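Local coordinates for protein PLP-Dependent L-Arginine Hydroxylase MppP (Streptomyces wadayamensis, PDB 5BK7) that oxidises L-arginine with pyridoxal 5'-phosphate as cofactor, as a dimer related to the pyridoxal-phosphate-dependent aminotransferases, at residues 293-298 and 368-373; 43-48 and 259-264; 182-187 and 210-215. The protein carries 1 engineered substitution. All blocks are in the same frame, centred on the assembly; numbering follows the deposited sequence.

Contact 1: residues 293-298 and 368-373; sequences AGVEGV and VLRTVL
The type II beta turn from Val295 to Val298, which leads from helix 256-291 into strand 298-299, sets its two valines against Leu373 in the last turn of helix 359-373. The CB of Leu373 points toward the turn, and each valine meets the leucine at about a right angle. One methyl of the first valine reaches the base of the leucine, Val295 CG1 lying 3.6 Å from Leu373 CB, while at the branch end Val298 CG2 approaches Leu373 CD1 to 3.8 Å. Methyl-bearing residues suit this apolar contact, in which Val295 and Leu373 are buried.

The two methyls of Val295 divide their work. CG1 stands opposite the backbone N (chi1 177°) and faces the leucine, whereas Val295 CG2, 4.1 Å from Arg370 NE, lies against the arginine chain between CG and NE, crossing it at a slant. The charged end of Arg370 is paired with Glu374. Glu296, poorly ordered, brings OE2 to 3.7 Å from Leu373 O; both are oxygens, and the approach is no bond.

Gly297 takes the third position of the turn, where its positive phi (89°) is one that glycine, having no CB to strike the carbonyl O of Glu296, adopts easily. The closing bond of the turn, Val298 N to Val295 O, is weak, but Gly297 is also joined through its backbone to Ala315. Phe314 of strand 309-314 touches both Val298 and Leu373, so the turn and the helix share a patch on the C-terminal sheet, an alpha/beta layering characteristic of the small domain of fold-type I pyridoxal-phosphate enzymes.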
loop_
_atom_site.group_PDB
_atom_site.type_symbol
_atom_site.label_atom_id
_atom_site.label_comp_id
_atom_site.label_asym_id
_atom_site.label_seq_id
_atom_site.Cartn_x
_atom_site.Cartn_y
_atom_site.Cartn_z
ATOM N N ALA A 293 19.492 -31.301 -16.441
ATOM C CA ALA A 293 19.474 -32.749 -16.306
ATOM C C ALA A 293 20.862 -33.274 -15.998
ATOM O O ALA A 293 21.183 -33.542 -14.835
ATOM C CB ALA A 293 18.928 -33.419 -17.572
ATOM N N GLY A 294 21.713 -33.360 -16.996
ATOM C CA GLY A 294 22.904 -34.175 -16.788
ATOM C C GLY A 294 24.071 -33.480 -16.112
ATOM O O GLY A 294 25.221 -33.880 -16.293
ATOM N N VAL A 295 23.779 -32.468 -15.304
ATOM C CA VAL A 295 24.783 -31.624 -14.671
ATOM C C VAL A 295 25.050 -32.185 -13.283
ATOM O O VAL A 295 24.173 -32.163 -12.410
ATOM C CB VAL A 295 24.303 -30.163 -14.619
ATOM C CG1 VAL A 295 25.287 -29.267 -13.898
ATOM C CG2 VAL A 295 24.018 -29.640 -16.045
ATOM N N GLU A 296 26.247 -32.737 -13.097
ATOM C CA GLU A 296 26.655 -33.268 -11.808
ATOM C C GLU A 296 26.392 -32.249 -10.715
ATOM O O GLU A 296 26.651 -31.057 -10.879
ATOM C CB GLU A 296 28.139 -33.645 -11.840
ATOM C CG GLU A 296 29.057 -32.580 -12.454
ATOM C CD GLU A 296 29.141 -31.310 -11.631
ATOM O OE1 GLU A 296 29.250 -31.412 -10.394
ATOM O OE2 GLU A 296 29.070 -30.208 -12.215
ATOM N N GLY A 297 25.847 -32.720 -9.604
ATOM C CA GLY A 297 25.721 -31.922 -8.397
ATOM C C GLY A 297 24.459 -31.086 -8.250
ATOM O O GLY A 297 24.339 -30.351 -7.264
ATOM N N VAL A 298 23.557 -31.151 -9.184
ATOM C CA VAL A 298 22.279 -30.456 -9.119
ATOM C C VAL A 298 21.230 -31.330 -8.452
ATOM O O VAL A 298 21.110 -32.519 -8.754
ATOM C CB VAL A 298 21.831 -30.056 -10.532
ATOM C CG1 VAL A 298 20.392 -29.539 -10.515
ATOM C CG2 VAL A 298 22.772 -28.972 -11.058
ATOM N N VAL A 368 22.137 -20.473 -19.689
ATOM C CA VAL A 368 23.335 -19.861 -19.104
ATOM C C VAL A 368 23.692 -20.560 -17.787
ATOM O O VAL A 368 24.845 -20.951 -17.567
ATOM C CB VAL A 368 23.158 -18.338 -18.918
ATOM C CG1 VAL A 368 24.264 -17.793 -18.041
ATOM C CG2 VAL A 368 23.178 -17.607 -20.283
ATOM N N LEU A 369 22.717 -20.722 -16.882
ATOM C CA LEU A 369 22.973 -21.523 -15.681
ATOM C C LEU A 369 23.648 -22.847 -16.036
ATOM O O LEU A 369 24.670 -23.211 -15.465
ATOM C CB LEU A 369 21.678 -21.787 -14.918
ATOM C CG LEU A 369 21.801 -22.566 -13.570
ATOM C CD1 LEU A 369 22.821 -21.889 -12.592
ATOM C CD2 LEU A 369 20.440 -22.727 -12.848
ATOM N N ARG A 370 23.117 -23.560 -17.005
ATOM C CA ARG A 370 23.741 -24.814 -17.368
ATOM C C ARG A 370 25.191 -24.596 -17.753
ATOM O O ARG A 370 26.072 -25.360 -17.339
ATOM C CB ARG A 370 22.988 -25.491 -18.510
ATOM C CG ARG A 370 23.703 -26.714 -18.977
ATOM C CD ARG A 370 23.020 -27.394 -20.152
ATOM N NE ARG A 370 23.311 -28.799 -19.983
ATOM C CZ ARG A 370 22.791 -29.777 -20.694
ATOM N NH1 ARG A 370 21.933 -29.493 -21.679
ATOM N NH2 ARG A 370 23.156 -31.029 -20.408
ATOM N N THR A 371 25.459 -23.581 -18.589
ATOM C CA THR A 371 26.839 -23.337 -18.995
ATOM C C THR A 371 27.693 -23.042 -17.776
ATOM O O THR A 371 28.785 -23.605 -17.614
ATOM C CB THR A 371 26.920 -22.180 -19.991
ATOM O OG1 THR A 371 26.175 -22.530 -21.163
ATOM C CG2 THR A 371 28.382 -21.929 -20.407
ATOM N N VAL A 372 27.179 -22.198 -16.881
ATOM C CA VAL A 372 27.915 -21.853 -15.668
ATOM C C VAL A 372 28.301 -23.110 -14.904
ATOM O O VAL A 372 29.451 -23.271 -14.477
ATOM C CB VAL A 372 27.077 -20.922 -14.782
ATOM C CG1 VAL A 372 27.703 -20.841 -13.418
ATOM C CG2 VAL A 372 26.986 -19.587 -15.402
ATOM N N LEU A 373 27.333 -24.012 -14.702
ATOM C CA LEU A 373 27.568 -25.156 -13.817
ATOM C C LEU A 373 28.523 -26.164 -14.442
ATOM O O LEU A 373 29.247 -26.848 -13.720
ATOM C CB LEU A 373 26.244 -25.817 -13.464
ATOM C CG LEU A 373 25.240 -24.985 -12.711
ATOM C CD1 LEU A 373 23.883 -25.693 -12.538
ATOM C CD2 LEU A 373 25.828 -24.585 -11.351
#

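Contact 2: residues 43-48 and 259-264; sequences NELPVL and LALIRE
Leu45 and Leu48, one turn apart on helix 45-54, supply the apolar side of this contact, and Leu261 of helix 256-291 receives both. Leu45 CD2 sits 3.7 Å from Leu261 CD1, and Leu48 CD1 reaches that same methyl, Leu261 CD1, at 3.9 Å, both side chains crossing it at about a right angle. The other branch, Leu48 CD2, has Glu264 CG 4.0 Å away and Ala260 CB somewhat farther; the small alanine lets the backbones approach, the CA atoms of Leu48 and Ala260 being 6.8 Å apart.

Helix 256-291 is the long helix that, in fold-type I aminotransferases, runs from the large domain to the small one; a short N-terminal helix, with Glu44 at its N-cap, packs here across its early turns. Leu45 also meets Trp49 of the second subunit, beside the dimer interface.

Arg263 and Glu264 form a salt bridge through a single carboxylate oxygen. Glu264 OE2 takes Arg263 NE at 2.9 Å through its anti lone pair, while Arg263 NH2, 3.0 Å from that OE2, comes from above the carboxylate plane (39° out of it). A bend at chi3 (69°) folds the guanidinium toward its neighbour, and Arg263 NH1 forms salt bridges with Glu51 and Glu63. Leu48 CD2 lies at the guanidinium edge, 3.9 Å from Arg263 NH2. Glu44 OE1 stands 4.4 Å from Glu264 OE1, a like-charge repulsion that Arg263 would be expected to soften.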
loop_
_atom_site.group_PDB
_atom_site.type_symbol
_atom_site.label_atom_id
_atom_site.label_comp_id
_atom_site.label_asym_id
_atom_site.label_seq_id
_atom_site.Cartn_x
_atom_site.Cartn_y
_atom_site.Cartn_z
ATOM N N ASN A 43 -7.658 -4.844 -23.313
ATOM C CA ASN A 43 -8.250 -4.102 -24.419
ATOM C C ASN A 43 -9.468 -3.297 -24.005
ATOM O O ASN A 43 -9.762 -2.260 -24.618
ATOM C CB ASN A 43 -8.643 -5.078 -25.511
ATOM C CG ASN A 43 -7.465 -5.575 -26.255
ATOM O OD1 ASN A 43 -6.360 -5.057 -26.078
ATOM N ND2 ASN A 43 -7.664 -6.588 -27.082
ATOM N N GLU A 44 -10.215 -3.757 -23.002
ATOM C CA GLU A 44 -11.429 -3.063 -22.627
ATOM C C GLU A 44 -11.289 -2.266 -21.322
ATOM O O GLU A 44 -12.297 -1.845 -20.737
ATOM C CB GLU A 44 -12.583 -4.061 -22.584
ATOM C CG GLU A 44 -12.836 -4.833 -21.306
ATOM C CD GLU A 44 -14.307 -5.267 -21.195
ATOM O OE1 GLU A 44 -14.746 -5.693 -20.095
ATOM O OE2 GLU A 44 -15.029 -5.161 -22.219
ATOM N N LEU A 45 -10.062 -1.986 -20.884
ATOM C CA LEU A 45 -9.861 -1.089 -19.731
ATOM C C LEU A 45 -10.708 0.194 -19.753
ATOM O O LEU A 45 -11.342 0.502 -18.729
ATOM C CB LEU A 45 -8.366 -0.762 -19.618
ATOM C CG LEU A 45 -7.536 -1.737 -18.788
ATOM C CD1 LEU A 45 -6.044 -1.425 -18.982
ATOM C CD2 LEU A 45 -7.915 -1.699 -17.286
ATOM N N PRO A 46 -10.796 0.958 -20.855
ATOM C CA PRO A 46 -11.664 2.161 -20.849
ATOM C C PRO A 46 -13.101 1.875 -20.426
ATOM O O PRO A 46 -13.732 2.628 -19.653
ATOM C CB PRO A 46 -11.574 2.635 -22.302
ATOM C CG PRO A 46 -10.194 2.227 -22.722
ATOM C CD PRO A 46 -10.101 0.826 -22.134
ATOM N N VAL A 47 -13.608 0.740 -20.868
ATOM C CA VAL A 47 -14.941 0.327 -20.466
ATOM C C VAL A 47 -14.974 0.064 -18.965
ATOM O O VAL A 47 -15.845 0.569 -18.247
ATOM C CB VAL A 47 -15.367 -0.908 -21.294
ATOM C CG1 VAL A 47 -16.724 -1.456 -20.834
ATOM C CG2 VAL A 47 -15.385 -0.555 -22.796
ATOM N N LEU A 48 -14.025 -0.736 -18.469
ATOM C CA LEU A 48 -13.946 -1.009 -17.033
ATOM C C LEU A 48 -13.768 0.285 -16.231
ATOM O O LEU A 48 -14.309 0.422 -15.113
ATOM C CB LEU A 48 -12.793 -1.974 -16.764
ATOM C CG LEU A 48 -12.900 -3.362 -17.415
ATOM C CD1 LEU A 48 -11.573 -4.099 -17.384
ATOM C CD2 LEU A 48 -13.980 -4.134 -16.698
ATOM N N LEU A 259 -10.137 -3.558 -8.449
ATOM C CA LEU A 259 -11.118 -4.553 -8.036
ATOM C C LEU A 259 -11.884 -5.119 -9.236
ATOM O O LEU A 259 -12.187 -6.317 -9.285
ATOM C CB LEU A 259 -12.090 -3.924 -7.049
ATOM C CG LEU A 259 -12.103 -4.165 -5.552
ATOM C CD1 LEU A 259 -10.794 -4.594 -5.096
ATOM C CD2 LEU A 259 -12.544 -2.864 -4.831
ATOM N N ALA A 260 -12.231 -4.270 -10.207
ATOM C CA ALA A 260 -12.783 -4.776 -11.461
ATOM C C ALA A 260 -11.815 -5.741 -12.155
ATOM O O ALA A 260 -12.229 -6.802 -12.656
ATOM C CB ALA A 260 -13.134 -3.581 -12.373
ATOM N N LEU A 261 -10.521 -5.371 -12.226
ATOM C CA LEU A 261 -9.531 -6.203 -12.914
ATOM C C LEU A 261 -9.458 -7.571 -12.271
ATOM O O LEU A 261 -9.400 -8.599 -12.963
ATOM C CB LEU A 261 -8.155 -5.525 -12.874
ATOM C CG LEU A 261 -7.477 -4.946 -14.119
ATOM C CD1 LEU A 261 -8.444 -4.794 -15.238
ATOM C CD2 LEU A 261 -6.802 -3.613 -13.902
ATOM N N ILE A 262 -9.456 -7.601 -10.942
ATOM C CA ILE A 262 -9.419 -8.858 -10.237
ATOM C C ILE A 262 -10.610 -9.700 -10.630
ATOM O O ILE A 262 -10.491 -10.915 -10.874
ATOM C CB ILE A 262 -9.362 -8.610 -8.722
ATOM C CG1 ILE A 262 -7.975 -8.050 -8.327
ATOM C CG2 ILE A 262 -9.635 -9.921 -7.971
ATOM C CD1 ILE A 262 -7.932 -7.508 -6.885
ATOM N N ARG A 263 -11.773 -9.084 -10.653
ATOM C CA ARG A 263 -13.000 -9.787 -10.974
ATOM C C ARG A 263 -12.910 -10.395 -12.354
ATOM O O ARG A 263 -13.292 -11.539 -12.541
ATOM C CB ARG A 263 -14.182 -8.828 -10.890
ATOM C CG ARG A 263 -15.536 -9.436 -11.232
ATOM C CD ARG A 263 -16.563 -8.336 -11.419
ATOM N NE ARG A 263 -16.255 -7.590 -12.629
ATOM C CZ ARG A 263 -16.667 -6.354 -12.869
ATOM N NH1 ARG A 263 -17.446 -5.723 -11.986
ATOM N NH2 ARG A 263 -16.304 -5.750 -13.993
ATOM N N GLU A 264 -12.373 -9.655 -13.329
ATOM C CA GLU A 264 -12.336 -10.149 -14.698
ATOM C C GLU A 264 -11.278 -11.232 -14.859
ATOM O O GLU A 264 -11.486 -12.215 -15.568
ATOM C CB GLU A 264 -12.063 -8.992 -15.652
ATOM C CG GLU A 264 -13.129 -7.929 -15.624
ATOM C CD GLU A 264 -14.476 -8.471 -16.070
ATOM O OE1 GLU A 264 -14.535 -9.035 -17.190
ATOM O OE2 GLU A 264 -15.457 -8.371 -15.295
#

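Contact 3: residues 182-187 and 210-215; sequences GTVLAL and GCRWVV
Val184 and Arg212 meet face-on: the methyl CG2 of the valine sits over the centre of the flat guanidinium. Val184 CG2 is modelled 3.2 Å from Arg212 CZ, closer than usual carbon-carbon packing, so the exact value is doubtful. With CG1 opposite the backbone N (chi1 -180°), the valine's CG2 is anti to its own carbonyl carbon and directed at the arginine. The guanidinium edge is engaged differently. Arg212 NE and NH1 both donate in the guanidinium plane to one acceptor, with Arg212 NH1 to Gly182 O at 3.2 Å and Arg212 NE to Gly182 O at 3.3 Å. The NH1 donor lies nearly along the carbonyl axis, the NE donor well above the carbonyl plane. NH2 bonds to the carbonyl of Ile239, so three nitrogens fix the group's rotation. Gly182, at positive phi, ends helix 168-181 in a Schellman motif.

Beyond it the two strands run parallel, 13° apart. Leu185 donates from N to Arg212 O (2.9 Å) and accepts at O from Val214 N (3.0 Å); Leu187 N then donates to Val214 O (2.8 Å). Before these pairs, a water donates to Thr183 O and accepts from Arg212 N.

Ala186 and Val214 share the Arg212 face of the sheet. The other face carries Leu185, Leu187, Trp213 and Val215. Helix 168-181 covers Leu185 there, and helix 202-209, the crossover of this beta-alpha-beta unit, packs on Leu185, Trp213 and Val215. Strand 152-156 continues the sheet beyond 184-188, and strand 231-235 lies antiparallel on the other side of 212-218.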
loop_
_atom_site.group_PDB
_atom_site.type_symbol
_atom_site.label_atom_id
_atom_site.label_comp_id
_atom_site.label_asym_id
_atom_site.label_seq_id
_atom_site.Cartn_x
_atom_site.Cartn_y
_atom_site.Cartn_z
ATOM N N GLY A 182 -5.987 -20.516 22.980
ATOM C CA GLY A 182 -6.320 -19.105 22.773
ATOM C C GLY A 182 -5.430 -18.363 21.785
ATOM O O GLY A 182 -5.404 -17.128 21.786
ATOM N N THR A 183 -4.711 -19.089 20.934
ATOM C CA THR A 183 -3.698 -18.535 20.069
ATOM C C THR A 183 -4.341 -18.073 18.788
ATOM O O THR A 183 -5.361 -18.616 18.355
ATOM C CB THR A 183 -2.625 -19.584 19.752
ATOM O OG1 THR A 183 -2.173 -20.166 20.966
ATOM C CG2 THR A 183 -1.448 -18.961 19.107
ATOM N N VAL A 184 -3.716 -17.072 18.174
ATOM C CA VAL A 184 -4.096 -16.664 16.833
ATOM C C VAL A 184 -3.392 -17.586 15.867
ATOM O O VAL A 184 -2.171 -17.756 15.956
ATOM C CB VAL A 184 -3.742 -15.205 16.575
ATOM C CG1 VAL A 184 -4.168 -14.787 15.119
ATOM C CG2 VAL A 184 -4.464 -14.396 17.594
ATOM N N LEU A 185 -4.181 -18.262 15.033
ATOM C CA LEU A 185 -3.683 -18.913 13.833
ATOM C C LEU A 185 -3.762 -17.934 12.661
ATOM O O LEU A 185 -4.854 -17.434 12.335
ATOM C CB LEU A 185 -4.491 -20.167 13.535
ATOM C CG LEU A 185 -4.071 -21.016 12.328
ATOM C CD1 LEU A 185 -2.590 -21.387 12.422
ATOM C CD2 LEU A 185 -4.954 -22.271 12.245
ATOM N N ALA A 186 -2.611 -17.680 12.013
ATOM C CA ALA A 186 -2.500 -16.697 10.932
ATOM C C ALA A 186 -1.960 -17.433 9.726
ATOM O O ALA A 186 -0.943 -18.120 9.844
ATOM C CB ALA A 186 -1.579 -15.506 11.317
ATOM N N LEU A 187 -2.662 -17.347 8.583
ATOM C CA LEU A 187 -2.163 -17.968 7.344
ATOM C C LEU A 187 -1.857 -16.938 6.251
ATOM O O LEU A 187 -2.573 -15.946 6.092
ATOM C CB LEU A 187 -3.168 -18.989 6.773
ATOM C CG LEU A 187 -3.705 -19.994 7.780
ATOM C CD1 LEU A 187 -4.859 -20.788 7.149
ATOM C CD2 LEU A 187 -2.615 -20.905 8.272
ATOM N N GLY A 210 -13.185 -22.821 15.455
ATOM C CA GLY A 210 -13.464 -21.734 16.367
ATOM C C GLY A 210 -12.271 -21.141 17.069
ATOM O O GLY A 210 -12.427 -20.626 18.174
ATOM N N CYS A 211 -11.081 -21.217 16.467
ATOM C CA CYS A 211 -9.885 -20.523 16.937
ATOM C C CYS A 211 -9.949 -19.049 16.519
ATOM O O CYS A 211 -10.761 -18.662 15.679
ATOM C CB CYS A 211 -8.607 -21.185 16.372
ATOM S SG CYS A 211 -8.411 -21.152 14.611
ATOM N N ARG A 212 -9.123 -18.212 17.155
ATOM C CA ARG A 212 -8.859 -16.875 16.623
ATOM C C ARG A 212 -8.032 -17.010 15.346
ATOM O O ARG A 212 -6.968 -17.652 15.381
ATOM C CB ARG A 212 -8.092 -16.049 17.642
ATOM C CG ARG A 212 -8.844 -15.739 18.958
ATOM C CD ARG A 212 -8.291 -14.497 19.603
ATOM N NE ARG A 212 -6.992 -14.689 20.248
ATOM C CZ ARG A 212 -6.023 -13.774 20.325
ATOM N NH1 ARG A 212 -4.890 -14.096 20.938
ATOM N NH2 ARG A 212 -6.150 -12.565 19.769
ATOM N N TRP A 213 -8.498 -16.439 14.212
ATOM C CA TRP A 213 -7.765 -16.620 12.960
ATOM C C TRP A 213 -7.750 -15.367 12.082
ATOM O O TRP A 213 -8.688 -14.559 12.062
ATOM C CB TRP A 213 -8.327 -17.816 12.114
ATOM C CG TRP A 213 -9.755 -17.713 11.696
ATOM C CD1 TRP A 213 -10.798 -18.292 12.310
ATOM C CD2 TRP A 213 -10.301 -16.976 10.570
ATOM N NE1 TRP A 213 -11.973 -17.981 11.657
ATOM C CE2 TRP A 213 -11.707 -17.161 10.596
ATOM C CE3 TRP A 213 -9.744 -16.191 9.548
ATOM C CZ2 TRP A 213 -12.570 -16.622 9.618
ATOM C CZ3 TRP A 213 -10.602 -15.624 8.597
ATOM C CH2 TRP A 213 -12.008 -15.836 8.651
ATOM N N VAL A 214 -6.683 -15.281 11.290
ATOM C CA VAL A 214 -6.502 -14.311 10.213
ATOM C C VAL A 214 -5.904 -15.036 9.013
ATOM O O VAL A 214 -4.928 -15.783 9.156
ATOM C CB VAL A 214 -5.545 -13.166 10.603
ATOM C CG1 VAL A 214 -5.283 -12.212 9.328
ATOM C CG2 VAL A 214 -6.086 -12.424 11.777
ATOM N N VAL A 215 -6.432 -14.735 7.825
ATOM C CA VAL A 215 -5.838 -15.134 6.559
ATOM C C VAL A 215 -5.546 -13.890 5.726
ATOM O O VAL A 215 -6.373 -12.971 5.648
ATOM C CB VAL A 215 -6.769 -16.104 5.790
ATOM C CG1 VAL A 215 -6.126 -16.582 4.540
ATOM C CG2 VAL A 215 -7.170 -17.285 6.684
HETATM O O HOH W 1 -7.753 -19.385 19.471
#

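Overall arrangement
From the N terminus, contact 2 opens first: residues 43-48 wait more than two hundred residues for 259-264, and the loop so closed includes the seven-stranded sheet of the large domain. Contact 3 is nested inside it, closing a far shorter loop between neighbouring strands of that sheet. Contact 1 follows in series: its loop of about 70 residues holds most of the small-domain sheet and joins the turn before strand 298-299 to helix 359-373. Helix 256-291 thus links contact 2 near its start to contact 1 just past its end, their centres 43 Å apart. Contacts 1 and 3 lie on opposite sides of the chain's centre, and none of the three touches another.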